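Local coordinates for TPR repeat-containing protein (Cytophaga hutchinsonii, PDB 3U4T) that is of unknown function but contains tetratricopeptide repeats, helical-hairpin units that in other proteins commonly serve as scaffolds for binding protein partners, at residues L108-Y119 with A127-R136. The protein carries 1 engineered substitution. Sequence-based numbering, arbitrary orientation.
Sequences LDMYGQIGSYFY and AIQYMEKQIR. Engineered in segment 127-136: Glu132 (natural residue Ser).
Gly112 O is gripped by two donors of Ser116, its backbone N and its OG, which arrive from opposite faces of the carbonyl plane. Ser116 OG lies 2.9 Å from Gly112 O. Across the contact, the methyl CE of Met131 lies over this turn, 3.4 Å from Ser116 N, carried there by a chain extended beyond CG. Nearby, Ala127 CB sits 3.1 Å from Gly115 O and also packs against CB of Tyr119. The absence of side chains at Gly112 and Gly115 lets the axes of helices 109-119 and 127-131 come within 7.5 Å. Gln134 lays its amide beside Gly112; its NE2 is bonded back to Met131 O at 2.9 Å, in the carbonyl plane and on a lone pair. This bond limits rotation of the amide. On another side of the pair, Lys133 CD stands over the centre of the Tyr111 ring, 3.5 Å from its centroid. The Tyr130 ring is sandwiched between Lys133 CE and Ile114 CG2. Tyr111 and Tyr130 meet obliquely, their planes at 61°. At the far end, Leu108 CD1 lies over the guanidinium face of Arg136. Tyr111 and Ile114 also touch helix 90-103, and Ile128 and Ile135 touch helix 142-154. The two helices run antiparallel at 169°, joined by a short turn, and form a close-packed helical hairpin, consistent with the helix-turn-helix pairs from which tetratricopeptide-repeat arrays are built.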
loop_
_atom_site.group_PDB
_atom_site.type_symbol
_atom_site.label_atom_id
_atom_site.label_comp_id
_atom_site.label_asym_id
_atom_site.label_seq_id
_atom_site.Cartn_x
_atom_site.Cartn_y
_atom_site.Cartn_z
ATOM N N LEU A 108 6.411 9.353 -10.887
ATOM C CA LEU A 108 5.370 8.468 -11.391
ATOM C C LEU A 108 4.539 7.858 -10.277
ATOM O O LEU A 108 3.448 7.345 -10.521
ATOM C CB LEU A 108 5.985 7.347 -12.220
ATOM C CG LEU A 108 6.648 7.788 -13.526
ATOM C CD1 LEU A 108 7.195 6.563 -14.240
ATOM C CD2 LEU A 108 5.642 8.513 -14.410
ATOM N N ASP A 109 5.051 7.906 -9.053
ATOM C CA ASP A 109 4.323 7.348 -7.928
ATOM C C ASP A 109 3.021 8.112 -7.657
ATOM O O ASP A 109 2.113 7.575 -7.019
ATOM C CB ASP A 109 5.226 7.286 -6.682
ATOM C CG ASP A 109 5.892 8.611 -6.356
ATOM O OD1 ASP A 109 6.355 9.307 -7.282
ATOM O OD2 ASP A 109 5.971 8.951 -5.159
HETATM N N MSE A 110 2.914 9.351 -8.155
HETATM C CA MSE A 110 1.688 10.149 -7.979
HETATM C C MSE A 110 0.540 9.444 -8.701
HETATM O O MSE A 110 -0.608 9.448 -8.247
HETATM C CB MSE A 110 1.845 11.567 -8.560
HETATM C CG MSE A 110 2.785 12.464 -7.793
HETATM SE SE MSE A 110 2.299 12.497 -5.932
HETATM C CE MSE A 110 1.472 14.198 -5.840
ATOM N N TYR A 111 0.837 8.852 -9.847
ATOM C CA TYR A 111 -0.209 8.138 -10.559
ATOM C C TYR A 111 -0.612 6.933 -9.725
ATOM O O TYR A 111 -1.772 6.509 -9.731
ATOM C CB TYR A 111 0.284 7.723 -11.942
ATOM C CG TYR A 111 0.516 8.915 -12.845
ATOM C CD1 TYR A 111 -0.453 9.920 -12.949
ATOM C CD2 TYR A 111 1.669 9.028 -13.625
ATOM C CE1 TYR A 111 -0.290 11.004 -13.806
ATOM C CE2 TYR A 111 1.842 10.118 -14.498
ATOM C CZ TYR A 111 0.849 11.095 -14.580
ATOM O OH TYR A 111 0.945 12.144 -15.465
ATOM N N GLY A 112 0.349 6.397 -8.981
ATOM C CA GLY A 112 0.048 5.261 -8.125
ATOM C C GLY A 112 -0.879 5.707 -7.009
ATOM O O GLY A 112 -1.723 4.946 -6.546
ATOM N N GLN A 113 -0.707 6.953 -6.580
ATOM C CA GLN A 113 -1.521 7.549 -5.523
ATOM C C GLN A 113 -2.946 7.757 -6.004
ATOM O O GLN A 113 -3.909 7.523 -5.272
ATOM C CB GLN A 113 -0.955 8.909 -5.108
ATOM C CG GLN A 113 0.235 8.843 -4.187
ATOM C CD GLN A 113 -0.085 8.100 -2.927
ATOM O OE1 GLN A 113 0.219 6.922 -2.800
ATOM N NE2 GLN A 113 -0.726 8.779 -1.988
ATOM N N ILE A 114 -3.076 8.193 -7.250
ATOM C CA ILE A 114 -4.390 8.449 -7.813
ATOM C C ILE A 114 -5.126 7.138 -8.068
ATOM O O ILE A 114 -6.331 7.034 -7.833
ATOM C CB ILE A 114 -4.270 9.269 -9.099
ATOM C CG1 ILE A 114 -3.585 10.608 -8.776
ATOM C CG2 ILE A 114 -5.636 9.483 -9.699
ATOM C CD1 ILE A 114 -3.512 11.607 -9.929
ATOM N N GLY A 115 -4.389 6.130 -8.528
ATOM C CA GLY A 115 -4.988 4.831 -8.785
ATOM C C GLY A 115 -5.470 4.192 -7.497
ATOM O O GLY A 115 -6.610 3.713 -7.420
ATOM N N SER A 116 -4.612 4.162 -6.481
ATOM C CA SER A 116 -4.997 3.584 -5.207
ATOM C C SER A 116 -6.291 4.224 -4.743
ATOM O O SER A 116 -7.174 3.528 -4.230
ATOM C CB SER A 116 -3.916 3.817 -4.160
ATOM O OG SER A 116 -2.737 3.125 -4.511
ATOM N N TYR A 117 -6.407 5.543 -4.925
ATOM C CA TYR A 117 -7.612 6.262 -4.514
ATOM C C TYR A 117 -8.863 5.648 -5.123
ATOM O O TYR A 117 -9.818 5.329 -4.426
ATOM C CB TYR A 117 -7.575 7.738 -4.929
ATOM C CG TYR A 117 -8.902 8.424 -4.664
ATOM C CD1 TYR A 117 -9.270 8.785 -3.366
ATOM C CD2 TYR A 117 -9.826 8.621 -5.686
ATOM C CE1 TYR A 117 -10.525 9.318 -3.089
ATOM C CE2 TYR A 117 -11.097 9.155 -5.423
ATOM C CZ TYR A 117 -11.439 9.498 -4.119
ATOM O OH TYR A 117 -12.704 9.991 -3.836
ATOM N N PHE A 118 -8.863 5.499 -6.433
ATOM C CA PHE A 118 -10.023 4.943 -7.106
ATOM C C PHE A 118 -10.211 3.446 -6.819
ATOM O O PHE A 118 -11.335 2.911 -6.895
ATOM C CB PHE A 118 -9.915 5.233 -8.607
ATOM C CG PHE A 118 -10.117 6.682 -8.942
ATOM C CD1 PHE A 118 -11.386 7.250 -8.895
ATOM C CD2 PHE A 118 -9.040 7.496 -9.221
ATOM C CE1 PHE A 118 -11.571 8.601 -9.113
ATOM C CE2 PHE A 118 -9.223 8.859 -9.441
ATOM C CZ PHE A 118 -10.490 9.406 -9.386
ATOM N N TYR A 119 -9.107 2.783 -6.481
ATOM C CA TYR A 119 -9.124 1.366 -6.140
ATOM C C TYR A 119 -9.905 1.223 -4.841
ATOM O O TYR A 119 -10.740 0.324 -4.700
ATOM C CB TYR A 119 -7.684 0.858 -5.966
ATOM C CG TYR A 119 -7.559 -0.471 -5.269
ATOM C CD1 TYR A 119 -7.519 -0.551 -3.878
ATOM C CD2 TYR A 119 -7.465 -1.658 -5.999
ATOM C CE1 TYR A 119 -7.385 -1.778 -3.228
ATOM C CE2 TYR A 119 -7.333 -2.879 -5.365
ATOM C CZ TYR A 119 -7.295 -2.935 -3.981
ATOM O OH TYR A 119 -7.196 -4.164 -3.365
ATOM N N ALA A 127 -8.575 3.050 -11.606
ATOM C CA ALA A 127 -7.418 2.726 -10.762
ATOM C C ALA A 127 -6.317 2.025 -11.565
ATOM O O ALA A 127 -5.134 2.375 -11.464
ATOM C CB ALA A 127 -7.853 1.838 -9.598
ATOM N N ILE A 128 -6.713 1.036 -12.360
ATOM C CA ILE A 128 -5.773 0.305 -13.189
ATOM C C ILE A 128 -5.133 1.223 -14.217
ATOM O O ILE A 128 -3.914 1.181 -14.415
ATOM C CB ILE A 128 -6.461 -0.828 -13.957
ATOM C CG1 ILE A 128 -7.014 -1.861 -12.978
ATOM C CG2 ILE A 128 -5.466 -1.464 -14.927
ATOM C CD1 ILE A 128 -7.793 -2.955 -13.660
ATOM N N GLN A 129 -5.956 2.034 -14.889
ATOM C CA GLN A 129 -5.441 2.953 -15.909
ATOM C C GLN A 129 -4.286 3.772 -15.374
ATOM O O GLN A 129 -3.225 3.853 -16.006
ATOM C CB GLN A 129 -6.507 3.937 -16.413
ATOM C CG GLN A 129 -5.869 4.998 -17.318
ATOM C CD GLN A 129 -6.559 6.355 -17.302
ATOM O OE1 GLN A 129 -5.945 7.365 -17.634
ATOM N NE2 GLN A 129 -7.845 6.382 -16.940
ATOM N N TYR A 130 -4.500 4.387 -14.210
ATOM C CA TYR A 130 -3.486 5.219 -13.587
ATOM C C TYR A 130 -2.322 4.448 -12.979
ATOM O O TYR A 130 -1.181 4.921 -13.007
ATOM C CB TYR A 130 -4.125 6.128 -12.540
ATOM C CG TYR A 130 -4.608 7.447 -13.103
ATOM C CD1 TYR A 130 -3.875 8.623 -12.922
ATOM C CD2 TYR A 130 -5.781 7.518 -13.843
ATOM C CE1 TYR A 130 -4.307 9.846 -13.473
ATOM C CE2 TYR A 130 -6.217 8.729 -14.396
ATOM C CZ TYR A 130 -5.474 9.883 -14.207
ATOM O OH TYR A 130 -5.895 11.066 -14.767
HETATM N N MSE A 131 -2.598 3.271 -12.419
HETATM C CA MSE A 131 -1.519 2.470 -11.858
HETATM C C MSE A 131 -0.582 2.026 -12.988
HETATM O O MSE A 131 0.616 1.883 -12.777
HETATM C CB MSE A 131 -2.071 1.255 -11.112
HETATM C CG MSE A 131 -2.364 1.519 -9.636
HETATM SE SE MSE A 131 -3.238 0.020 -8.833
HETATM C CE MSE A 131 -3.922 0.927 -7.251
ATOM N N GLU A 132 -1.126 1.832 -14.188
ATOM C CA GLU A 132 -0.319 1.424 -15.333
ATOM C C GLU A 132 0.560 2.554 -15.865
ATOM O O GLU A 132 1.521 2.295 -16.601
ATOM C CB GLU A 132 -1.206 0.900 -16.464
ATOM C CG GLU A 132 -1.855 -0.447 -16.183
ATOM C CD GLU A 132 -2.714 -0.909 -17.336
ATOM O OE1 GLU A 132 -3.415 -0.056 -17.902
ATOM O OE2 GLU A 132 -2.705 -2.109 -17.680
ATOM N N LYS A 133 0.228 3.797 -15.505
ATOM C CA LYS A 133 1.007 4.965 -15.934
ATOM C C LYS A 133 2.398 4.925 -15.316
ATOM O O LYS A 133 3.287 5.657 -15.732
ATOM C CB LYS A 133 0.339 6.276 -15.504
ATOM C CG LYS A 133 -0.906 6.695 -16.308
ATOM C CD LYS A 133 -1.310 8.123 -15.913
ATOM C CE LYS A 133 -2.699 8.513 -16.430
ATOM N NZ LYS A 133 -2.830 8.471 -17.915
ATOM N N GLN A 134 2.578 4.083 -14.305
ATOM C CA GLN A 134 3.878 3.959 -13.657
ATOM C C GLN A 134 4.757 2.975 -14.413
ATOM O O GLN A 134 5.976 3.112 -14.430
ATOM C CB GLN A 134 3.715 3.455 -12.233
ATOM C CG GLN A 134 3.081 4.431 -11.280
ATOM C CD GLN A 134 2.537 3.720 -10.072
ATOM O OE1 GLN A 134 2.661 4.184 -8.951
ATOM N NE2 GLN A 134 1.913 2.579 -10.306
ATOM N N ILE A 135 4.128 1.988 -15.041
ATOM C CA ILE A 135 4.860 0.965 -15.774
ATOM C C ILE A 135 5.723 1.482 -16.916
ATOM O O ILE A 135 5.252 2.159 -17.831
ATOM C CB ILE A 135 3.911 -0.117 -16.348
ATOM C CG1 ILE A 135 3.001 -0.658 -15.247
ATOM C CG2 ILE A 135 4.729 -1.288 -16.912
ATOM C CD1 ILE A 135 3.750 -1.313 -14.125
ATOM N N ARG A 136 7.003 1.146 -16.833
ATOM C CA ARG A 136 7.989 1.490 -17.839
ATOM C C ARG A 136 8.739 0.183 -18.016
ATOM O O ARG A 136 8.653 -0.700 -17.164
ATOM C CB ARG A 136 8.939 2.582 -17.329
ATOM C CG ARG A 136 8.306 3.970 -17.236
ATOM C CD ARG A 136 7.855 4.472 -18.606
ATOM N NE ARG A 136 7.358 5.846 -18.552
ATOM C CZ ARG A 136 6.116 6.183 -18.227
ATOM N NH1 ARG A 136 5.238 5.233 -17.935
ATOM N NH2 ARG A 136 5.758 7.465 -18.181
#